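Local coordinates for protein NADH-rubredoxin oxidoreductase (Clostridium acetobutylicum, PDB 3KLJ) that transfers electrons from NADH to rubredoxin through a bound FAD, feeding the reduction systems that detoxify dioxygen in an obligate anaerobe, at residues E179-R184 / L192-K197; Q185-G190 / D335-C340; A242-I247 / V266-G271. All coordinates share one frame; numbering follows the deposited sequence.

How the contacts relate
Contacts 1 and 2 sit side by side, their centres 9 Å apart, on one helix, 188-199. Along the chain their segments alternate. Contact 1 holds the loop before this helix against its flank, within the NADH-binding domain; contact 2 joins the start of the same helix to strand 337-343 of the C-terminal domain. They touch directly: E179 pairs with R188 in a salt bridge, and F193 packs on Y337. Helix 188-199 is thereby coupled both to its own preceding loop and to the C-terminal sheet. Contact 3, centred about 30 Å from both, lies apart in the FAD-binding domain, within the chain loop that contact 2 closes.

Contact 1: residues E179-R184 / L192-K197; sequences EYPLER and LFLKDK
The loop 179-184 runs past one flank of helix segment 192-197, with the CA atoms of Y180 and L192 5.6 Å apart and those of P181 and K195 6.8 Å apart. The contact is mostly apolar. L192 turns its CD2 methyl into the bend of the loop, 3.8 Å from E179 O and in reach of Y180 CB. Y180 touches with this first carbon alone, because its CG stands between the backbone N and the carbonyl carbon (chi1 57°), and the ring departs from the helix. P181 lays its compact ring across the base of K195 at about a right angle, CD lying 4.0 Å from K195 CB; the lysine runs on extended to CE, bends at its last torsion, and its end leads away from the loop. Two buried leucines cross at about a right angle, L182 CD2 meeting L194 CD2 at 3.9 Å, while P181 CG borders the same L194 methyl. Both leucines also pack on I314 of strand 312-317. L182 further touches I156 and I159 of helix 156-168 and shares a backbone hydrogen bond with G154, in what is probably the glycine-rich dinucleotide-binding turn, so L182 bridges helix 156-168, strand 312-317 and helix 188-199.

Contact 2: residues Q185-G190 / D335-C340; sequences QLDRDG and DKYIVC
D187 is the N-cap of helix 188-199, and its carboxylate both closes the first turn of that helix and receives the hydroxyl of Y337 from a strand of the C-terminal domain. The capping bond runs from G190 N to D187 OD2 at 3.0 Å, approaching from well above the carboxylate plane and bent to 139° at the hydrogen. The same oxygen accepts Y337 OH at 2.7 Å through its syn lone pair, with carboxylate and ring planes 41° apart. An aspartate suits this place because its short chain, with CG set between the backbone N and the carbonyl carbon (chi1 64°), folds back over the helix start while its acid still faces the strand.

Here the NADH-binding domain meets the antiparallel sheet of the C-terminal domain: Y337 and V339 lie on strand 337-343, two residues apart, and both direct their side chains at the N-terminal end of the helix. Y337 swings its ring out from the strand, CG opposite the main-chain nitrogen, and lays one face on G190. The glycine CA sits 3.6 Å from the centroid of the Y337 ring, a CH-pi contact over the face, and the lack of a side chain lets the ring approach the backbone this closely. D189 adds its CB beside the hydroxyl, 3.5 Å from Y337 OH. V339 faces D187 from the opposite direction; its two methyls lie against the carboxylate, CG2 3.6 Å from D187 OD1, while the polar bonds to these oxygens come from Y337, G190 and R330. R330 of the adjoining strand 327-332 forms salt bridges with D187 OD1 and D189 OD1 and also hydrogen-bonds Y337 OH, a positive charge that would probably favour the ionised form of both aspartates.

Contact 3: residues A242-I247 / V266-G271; sequences ASKRGI and VAEFYG
I247 and A267 pair as parallel strand neighbours, with their CA atoms 4.5 Å apart. Two backbone hydrogen bonds define the register: I247 N gives to V266 O at 2.7 Å, and E268 N gives to I247 O, also at 2.7 Å. A267 CA adds a CH...O contact to I247 O.

The polar side-chain part belongs to E268. Its chain, extended beyond CG, carries OE2 to the turn ahead of the other strand, where G246 N donates to it at 2.8 Å in a nearly straight bond (175°). R245 N donates to the same oxygen only weakly, at 2.9 Å and 124°. A glutamate is long enough to span from strand to turn, and OE2 of this buried residue is thus met by two amides, one of them weakly. K244 packs its CB against the carboxylate, 3.6 Å from E268 OE2. The guanidinium of R245 hydrogen-bonds through NH2 to V229 O and through NE to N273 OD1. Glycine suits position 246, where a CB would be directed at the partner strand and run into V266 O.

These strands, 247-249 and 267-269, form a small two-stranded parallel sheet in the FAD-binding domain. V266 directly follows D265, which binds FAD, and the V266 side chain lies about 6 Å from the cofactor.

An apolar contact completes the pairing. I247 CD1 meets V266 CG2 at 3.7 Å, two beta-branched residues whose methyls meet obliquely beside the strand pair.

Contact 1: residues E179-R184 / L192-K197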
loop_
_atom_site.group_PDB
_atom_site.type_symbol
_atom_site.label_atom_id
_atom_site.label_comp_id
_atom_site.label_asym_id
_atom_site.label_seq_id
_atom_site.Cartn_x
_atom_site.Cartn_y
_atom_site.Cartn_z
ATOM N N GLU A 179 17.894 -6.026 13.004
ATOM C CA GLU A 179 19.240 -6.154 12.455
ATOM C C GLU A 179 19.291 -5.893 10.951
ATOM O O GLU A 179 20.323 -5.483 10.430
ATOM C CB GLU A 179 19.827 -7.540 12.763
ATOM C CG GLU A 179 21.360 -7.600 12.667
ATOM C CD GLU A 179 21.919 -9.008 12.788
ATOM O OE1 GLU A 179 21.128 -9.960 12.919
ATOM O OE2 GLU A 179 23.163 -9.164 12.765
ATOM N N TYR A 180 18.182 -6.135 10.253
ATOM C CA TYR A 180 18.181 -6.064 8.797
ATOM C C TYR A 180 16.859 -5.518 8.268
ATOM O O TYR A 180 15.823 -5.680 8.917
ATOM C CB TYR A 180 18.454 -7.452 8.191
ATOM C CG TYR A 180 17.466 -8.500 8.634
ATOM C CD1 TYR A 180 17.661 -9.207 9.821
ATOM C CD2 TYR A 180 16.327 -8.781 7.870
ATOM C CE1 TYR A 180 16.751 -10.160 10.245
ATOM C CE2 TYR A 180 15.408 -9.743 8.284
ATOM C CZ TYR A 180 15.628 -10.423 9.478
ATOM O OH TYR A 180 14.732 -11.377 9.898
ATOM N N PRO A 181 16.880 -4.885 7.082
ATOM C CA PRO A 181 15.616 -4.313 6.611
ATOM C C PRO A 181 14.721 -5.369 5.949
ATOM O O PRO A 181 15.184 -6.470 5.602
ATOM C CB PRO A 181 16.077 -3.293 5.571
ATOM C CG PRO A 181 17.318 -3.952 4.964
ATOM C CD PRO A 181 17.988 -4.626 6.138
ATOM N N LEU A 182 13.442 -5.021 5.803
ATOM C CA LEU A 182 12.484 -5.773 4.991
ATOM C C LEU A 182 12.200 -7.165 5.555
ATOM O O LEU A 182 12.105 -8.143 4.811
ATOM C CB LEU A 182 12.989 -5.868 3.546
ATOM C CG LEU A 182 12.037 -5.354 2.466
ATOM C CD1 LEU A 182 11.957 -3.838 2.585
ATOM C CD2 LEU A 182 12.524 -5.781 1.076
ATOM N N GLU A 183 12.038 -7.237 6.873
ATOM C CA GLU A 183 11.951 -8.518 7.576
ATOM C C GLU A 183 10.679 -9.316 7.272
ATOM O O GLU A 183 10.575 -10.488 7.640
ATOM C CB GLU A 183 12.107 -8.310 9.091
ATOM C CG GLU A 183 10.812 -7.938 9.810
ATOM C CD GLU A 183 10.492 -6.449 9.773
ATOM O OE1 GLU A 183 11.117 -5.696 8.986
ATOM O OE2 GLU A 183 9.605 -6.033 10.558
ATOM N N ARG A 184 9.715 -8.681 6.611
ATOM C CA ARG A 184 8.477 -9.351 6.206
ATOM C C ARG A 184 8.640 -10.028 4.849
ATOM O O ARG A 184 7.871 -10.916 4.503
ATOM C CB ARG A 184 7.305 -8.365 6.121
ATOM C CG ARG A 184 7.108 -7.473 7.341
ATOM C CD ARG A 184 6.075 -6.402 7.045
ATOM N NE ARG A 184 4.728 -6.816 7.429
ATOM C CZ ARG A 184 4.464 -7.684 8.399
ATOM N NH1 ARG A 184 5.457 -8.231 9.093
ATOM N NH2 ARG A 184 3.205 -8.000 8.685
ATOM N N LEU A 192 20.367 -8.493 4.778
ATOM C CA LEU A 192 21.733 -8.011 4.877
ATOM C C LEU A 192 22.358 -7.881 3.490
ATOM O O LEU A 192 23.122 -6.955 3.239
ATOM C CB LEU A 192 22.579 -8.921 5.785
ATOM C CG LEU A 192 22.245 -8.828 7.282
ATOM C CD1 LEU A 192 23.156 -9.753 8.077
ATOM C CD2 LEU A 192 22.337 -7.378 7.816
ATOM N N PHE A 193 22.016 -8.797 2.585
ATOM C CA PHE A 193 22.395 -8.655 1.187
ATOM C C PHE A 193 21.866 -7.310 0.661
ATOM O O PHE A 193 22.620 -6.524 0.075
ATOM C CB PHE A 193 21.862 -9.844 0.368
ATOM C CG PHE A 193 22.229 -9.806 -1.093
ATOM C CD1 PHE A 193 21.426 -9.126 -2.013
ATOM C CD2 PHE A 193 23.361 -10.469 -1.555
ATOM C CE1 PHE A 193 21.756 -9.096 -3.369
ATOM C CE2 PHE A 193 23.701 -10.451 -2.912
ATOM C CZ PHE A 193 22.904 -9.763 -3.818
ATOM N N LEU A 194 20.581 -7.042 0.896
ATOM C CA LEU A 194 19.974 -5.793 0.484
ATOM C C LEU A 194 20.636 -4.573 1.168
ATOM O O LEU A 194 20.983 -3.596 0.503
ATOM C CB LEU A 194 18.458 -5.826 0.754
ATOM C CG LEU A 194 17.655 -4.583 0.360
ATOM C CD1 LEU A 194 17.613 -4.447 -1.167
ATOM C CD2 LEU A 194 16.234 -4.652 0.933
ATOM N N LYS A 195 20.821 -4.642 2.485
ATOM C CA LYS A 195 21.506 -3.570 3.228
ATOM C C LYS A 195 22.861 -3.217 2.593
ATOM O O LYS A 195 23.172 -2.041 2.421
ATOM C CB LYS A 195 21.709 -3.961 4.695
ATOM C CG LYS A 195 22.345 -2.849 5.549
ATOM C CD LYS A 195 22.863 -3.358 6.877
ATOM C CE LYS A 195 23.511 -2.227 7.679
ATOM N NZ LYS A 195 24.714 -1.626 7.020
ATOM N N ASP A 196 23.647 -4.239 2.240
ATOM C CA ASP A 196 24.962 -4.053 1.601
ATOM C C ASP A 196 24.838 -3.328 0.266
ATOM O O ASP A 196 25.537 -2.345 0.011
ATOM C CB ASP A 196 25.678 -5.405 1.422
ATOM C CG ASP A 196 26.771 -5.376 0.341
ATOM O OD1 ASP A 196 27.619 -4.459 0.340
ATOM O OD2 ASP A 196 26.793 -6.293 -0.504
ATOM N N LYS A 197 23.953 -3.827 -0.591
ATOM C CA LYS A 197 23.724 -3.232 -1.903
ATOM C C LYS A 197 23.238 -1.777 -1.793
ATOM O O LYS A 197 23.647 -0.909 -2.573
ATOM C CB LYS A 197 22.703 -4.057 -2.692
ATOM C CG LYS A 197 23.190 -5.410 -3.196
ATOM C CD LYS A 197 24.349 -5.276 -4.177
ATOM C CE LYS A 197 24.696 -6.607 -4.790
ATOM N NZ LYS A 197 26.123 -6.640 -5.221
#

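Contact 2: residues Q185-G190 / D335-C340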
loop_
_atom_site.group_PDB
_atom_site.type_symbol
_atom_site.label_atom_id
_atom_site.label_comp_id
_atom_site.label_asym_id
_atom_site.label_seq_id
_atom_site.Cartn_x
_atom_site.Cartn_y
_atom_site.Cartn_z
ATOM N N GLN A 185 9.638 -9.594 4.079
ATOM C CA GLN A 185 9.815 -10.087 2.703
ATOM C C GLN A 185 11.079 -10.914 2.515
ATOM O O GLN A 185 11.180 -11.704 1.577
ATOM C CB GLN A 185 9.819 -8.915 1.712
ATOM C CG GLN A 185 8.421 -8.523 1.240
ATOM C CD GLN A 185 7.871 -7.316 1.952
ATOM O OE1 GLN A 185 8.617 -6.472 2.453
ATOM N NE2 GLN A 185 6.551 -7.208 1.978
ATOM N N LEU A 186 12.036 -10.721 3.419
ATOM C CA LEU A 186 13.358 -11.325 3.308
ATOM C C LEU A 186 13.730 -12.061 4.589
ATOM O O LEU A 186 13.321 -11.653 5.685
ATOM C CB LEU A 186 14.387 -10.217 3.060
ATOM C CG LEU A 186 14.932 -9.888 1.664
ATOM C CD1 LEU A 186 14.273 -10.658 0.510
ATOM C CD2 LEU A 186 14.993 -8.387 1.397
ATOM N N ASP A 187 14.517 -13.127 4.463
ATOM C CA ASP A 187 15.196 -13.691 5.640
ATOM C C ASP A 187 16.343 -12.771 6.053
ATOM O O ASP A 187 16.573 -11.733 5.413
ATOM C CB ASP A 187 15.650 -15.153 5.429
ATOM C CG ASP A 187 16.705 -15.324 4.324
ATOM O OD1 ASP A 187 17.429 -16.345 4.376
ATOM O OD2 ASP A 187 16.824 -14.476 3.412
ATOM N N ARG A 188 17.054 -13.135 7.122
ATOM C CA ARG A 188 18.113 -12.281 7.640
ATOM C C ARG A 188 19.186 -12.034 6.582
ATOM O O ARG A 188 19.569 -10.885 6.336
ATOM C CB ARG A 188 18.728 -12.867 8.917
ATOM C CG ARG A 188 19.899 -12.068 9.444
ATOM C CD ARG A 188 20.539 -12.740 10.665
ATOM N NE ARG A 188 21.705 -11.997 11.123
ATOM C CZ ARG A 188 22.942 -12.193 10.671
ATOM N NH1 ARG A 188 23.176 -13.111 9.735
ATOM N NH2 ARG A 188 23.949 -11.464 11.154
ATOM N N ASP A 189 19.660 -13.114 5.972
ATOM C CA ASP A 189 20.739 -13.056 4.983
ATOM C C ASP A 189 20.295 -12.249 3.746
ATOM O O ASP A 189 21.090 -11.526 3.151
ATOM C CB ASP A 189 21.177 -14.470 4.571
ATOM C CG ASP A 189 21.752 -15.297 5.739
ATOM O OD1 ASP A 189 21.841 -16.529 5.607
ATOM O OD2 ASP A 189 22.125 -14.740 6.789
ATOM N N GLY A 190 19.025 -12.375 3.373
ATOM C CA GLY A 190 18.457 -11.574 2.269
ATOM C C GLY A 190 18.500 -10.089 2.583
ATOM O O GLY A 190 18.962 -9.286 1.771
ATOM N N ASP A 335 25.332 -10.425 -8.105
ATOM C CA ASP A 335 24.215 -9.713 -8.718
ATOM C C ASP A 335 22.857 -10.091 -8.124
ATOM O O ASP A 335 21.880 -9.368 -8.308
ATOM C CB ASP A 335 24.197 -9.973 -10.238
ATOM C CG ASP A 335 24.529 -11.431 -10.605
ATOM O OD1 ASP A 335 23.788 -12.033 -11.420
ATOM O OD2 ASP A 335 25.537 -11.978 -10.095
ATOM N N LYS A 336 22.791 -11.226 -7.431
ATOM C CA LYS A 336 21.503 -11.755 -6.990
ATOM C C LYS A 336 21.544 -12.549 -5.682
ATOM O O LYS A 336 22.580 -13.074 -5.294
ATOM C CB LYS A 336 20.836 -12.571 -8.110
ATOM C CG LYS A 336 21.480 -13.909 -8.418
ATOM C CD LYS A 336 20.787 -14.618 -9.600
ATOM C CE LYS A 336 21.260 -14.058 -10.942
ATOM N NZ LYS A 336 20.640 -14.757 -12.099
ATOM N N TYR A 337 20.405 -12.591 -4.999
ATOM C CA TYR A 337 20.248 -13.380 -3.795
ATOM C C TYR A 337 19.003 -14.223 -3.983
ATOM O O TYR A 337 17.962 -13.731 -4.454
ATOM C CB TYR A 337 20.118 -12.491 -2.538
ATOM C CG TYR A 337 19.806 -13.288 -1.286
ATOM C CD1 TYR A 337 20.832 -13.865 -0.522
ATOM C CD2 TYR A 337 18.486 -13.510 -0.887
ATOM C CE1 TYR A 337 20.553 -14.616 0.615
ATOM C CE2 TYR A 337 18.192 -14.260 0.247
ATOM C CZ TYR A 337 19.232 -14.808 0.997
ATOM O OH TYR A 337 18.947 -15.559 2.114
ATOM N N ILE A 338 19.116 -15.498 -3.632
ATOM C CA ILE A 338 17.996 -16.426 -3.735
ATOM C C ILE A 338 17.819 -17.134 -2.406
ATOM O O ILE A 338 18.789 -17.604 -1.826
ATOM C CB ILE A 338 18.235 -17.494 -4.824
ATOM C CG1 ILE A 338 18.422 -16.830 -6.191
ATOM C CG2 ILE A 338 17.085 -18.535 -4.828
ATOM C CD1 ILE A 338 19.123 -17.710 -7.232
ATOM N N VAL A 339 16.580 -17.189 -1.926
ATOM C CA VAL A 339 16.241 -18.068 -0.816
ATOM C C VAL A 339 14.955 -18.819 -1.149
ATOM O O VAL A 339 13.980 -18.243 -1.648
ATOM C CB VAL A 339 16.199 -17.334 0.574
ATOM C CG1 VAL A 339 15.083 -16.284 0.646
ATOM C CG2 VAL A 339 16.082 -18.337 1.712
ATOM N N CYS A 340 14.979 -20.119 -0.890
ATOM C CA CYS A 340 13.889 -20.992 -1.257
ATOM C C CYS A 340 13.590 -21.901 -0.059
ATOM O O CYS A 340 14.477 -22.594 0.445
ATOM C CB CYS A 340 14.317 -21.766 -2.512
ATOM S SG CYS A 340 13.242 -23.025 -3.097
#

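Contact 3: residues A242-I247 / V266-G271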
loop_
_atom_site.group_PDB
_atom_site.type_symbol
_atom_site.label_atom_id
_atom_site.label_comp_id
_atom_site.label_asym_id
_atom_site.label_seq_id
_atom_site.Cartn_x
_atom_site.Cartn_y
_atom_site.Cartn_z
ATOM N N ALA A 242 -19.102 -5.438 9.473
ATOM C CA ALA A 242 -18.094 -6.345 10.015
ATOM C C ALA A 242 -16.708 -5.907 9.595
ATOM O O ALA A 242 -16.499 -5.481 8.456
ATOM C CB ALA A 242 -18.360 -7.777 9.578
ATOM N N SER A 243 -15.768 -5.988 10.532
ATOM C CA SER A 243 -14.383 -5.653 10.248
ATOM C C SER A 243 -13.444 -6.472 11.113
ATOM O O SER A 243 -13.802 -6.898 12.214
ATOM C CB SER A 243 -14.122 -4.147 10.457
ATOM O OG SER A 243 -14.284 -3.779 11.820
ATOM N N LYS A 244 -12.238 -6.692 10.609
ATOM C CA LYS A 244 -11.152 -7.199 11.440
ATOM C C LYS A 244 -10.005 -6.199 11.352
ATOM O O LYS A 244 -9.977 -5.238 12.115
ATOM C CB LYS A 244 -10.734 -8.617 11.020
ATOM C CG LYS A 244 -11.860 -9.655 11.080
ATOM C CD LYS A 244 -12.229 -10.041 12.507
ATOM C CE LYS A 244 -13.480 -10.912 12.530
ATOM N NZ LYS A 244 -13.860 -11.354 13.918
ATOM N N ARG A 245 -9.063 -6.425 10.437
ATOM C CA ARG A 245 -8.103 -5.395 10.069
ATOM C C ARG A 245 -8.817 -4.392 9.156
ATOM O O ARG A 245 -8.771 -3.188 9.393
ATOM C CB ARG A 245 -6.880 -5.994 9.353
ATOM C CG ARG A 245 -5.990 -4.942 8.653
ATOM C CD ARG A 245 -4.656 -5.541 8.190
ATOM N NE ARG A 245 -3.884 -4.566 7.423
ATOM C CZ ARG A 245 -2.907 -3.811 7.924
ATOM N NH1 ARG A 245 -2.558 -3.907 9.207
ATOM N NH2 ARG A 245 -2.279 -2.954 7.135
ATOM N N GLY A 246 -9.474 -4.909 8.116
ATOM C CA GLY A 246 -10.221 -4.078 7.191
ATOM C C GLY A 246 -11.699 -4.387 7.254
ATOM O O GLY A 246 -12.118 -5.233 8.055
ATOM N N ILE A 247 -12.488 -3.705 6.421
ATOM C CA ILE A 247 -13.920 -3.992 6.299
ATOM C C ILE A 247 -14.062 -5.312 5.537
ATOM O O ILE A 247 -13.514 -5.467 4.447
ATOM C CB ILE A 247 -14.707 -2.847 5.576
ATOM C CG1 ILE A 247 -14.639 -1.544 6.384
ATOM C CG2 ILE A 247 -16.174 -3.247 5.330
ATOM C CD1 ILE A 247 -15.161 -0.318 5.649
ATOM N N VAL A 266 -9.146 -0.298 2.308
ATOM C CA VAL A 266 -9.987 -0.395 3.500
ATOM C C VAL A 266 -10.619 -1.795 3.677
ATOM O O VAL A 266 -11.123 -2.113 4.754
ATOM C CB VAL A 266 -11.118 0.676 3.497
ATOM C CG1 VAL A 266 -12.229 0.307 2.489
ATOM C CG2 VAL A 266 -11.718 0.850 4.912
ATOM N N ALA A 267 -10.577 -2.608 2.624
ATOM C CA ALA A 267 -11.357 -3.834 2.548
ATOM C C ALA A 267 -10.521 -5.094 2.737
ATOM O O ALA A 267 -9.388 -5.182 2.265
ATOM C CB ALA A 267 -12.103 -3.893 1.215
ATOM N N GLU A 268 -11.107 -6.068 3.428
ATOM C CA GLU A 268 -10.445 -7.319 3.736
ATOM C C GLU A 268 -11.249 -8.475 3.124
ATOM O O GLU A 268 -12.425 -8.681 3.466
ATOM C CB GLU A 268 -10.315 -7.458 5.258
ATOM C CG GLU A 268 -9.745 -8.784 5.756
ATOM C CD GLU A 268 -9.461 -8.776 7.265
ATOM O OE1 GLU A 268 -9.308 -9.877 7.854
ATOM O OE2 GLU A 268 -9.372 -7.674 7.862
ATOM N N PHE A 269 -10.595 -9.224 2.240
ATOM C CA PHE A 269 -11.245 -10.243 1.402
ATOM C C PHE A 269 -10.572 -11.578 1.668
ATOM O O PHE A 269 -9.379 -11.754 1.370
ATOM C CB PHE A 269 -11.083 -9.875 -0.081
ATOM C CG PHE A 269 -11.636 -10.906 -1.037
ATOM C CD1 PHE A 269 -12.999 -11.223 -1.043
ATOM C CD2 PHE A 269 -10.794 -11.554 -1.944
ATOM C CE1 PHE A 269 -13.507 -12.173 -1.933
ATOM C CE2 PHE A 269 -11.289 -12.487 -2.842
ATOM C CZ PHE A 269 -12.655 -12.795 -2.842
ATOM N N TYR A 270 -11.326 -12.514 2.238
ATOM C CA TYR A 270 -10.756 -13.774 2.706
ATOM C C TYR A 270 -9.513 -13.551 3.573
ATOM O O TYR A 270 -8.529 -14.283 3.465
ATOM C CB TYR A 270 -10.439 -14.703 1.535
ATOM C CG TYR A 270 -11.657 -15.423 1.009
ATOM C CD1 TYR A 270 -12.227 -15.059 -0.203
ATOM C CD2 TYR A 270 -12.243 -16.472 1.733
ATOM C CE1 TYR A 270 -13.343 -15.735 -0.712
ATOM C CE2 TYR A 270 -13.367 -17.145 1.237
ATOM C CZ TYR A 270 -13.907 -16.768 0.017
ATOM O OH TYR A 270 -15.008 -17.407 -0.480
ATOM N N GLY A 271 -9.578 -12.542 4.445
ATOM C CA GLY A 271 -8.516 -12.302 5.419
ATOM C C GLY A 271 -7.309 -11.579 4.830
ATOM O O GLY A 271 -6.298 -11.386 5.514
#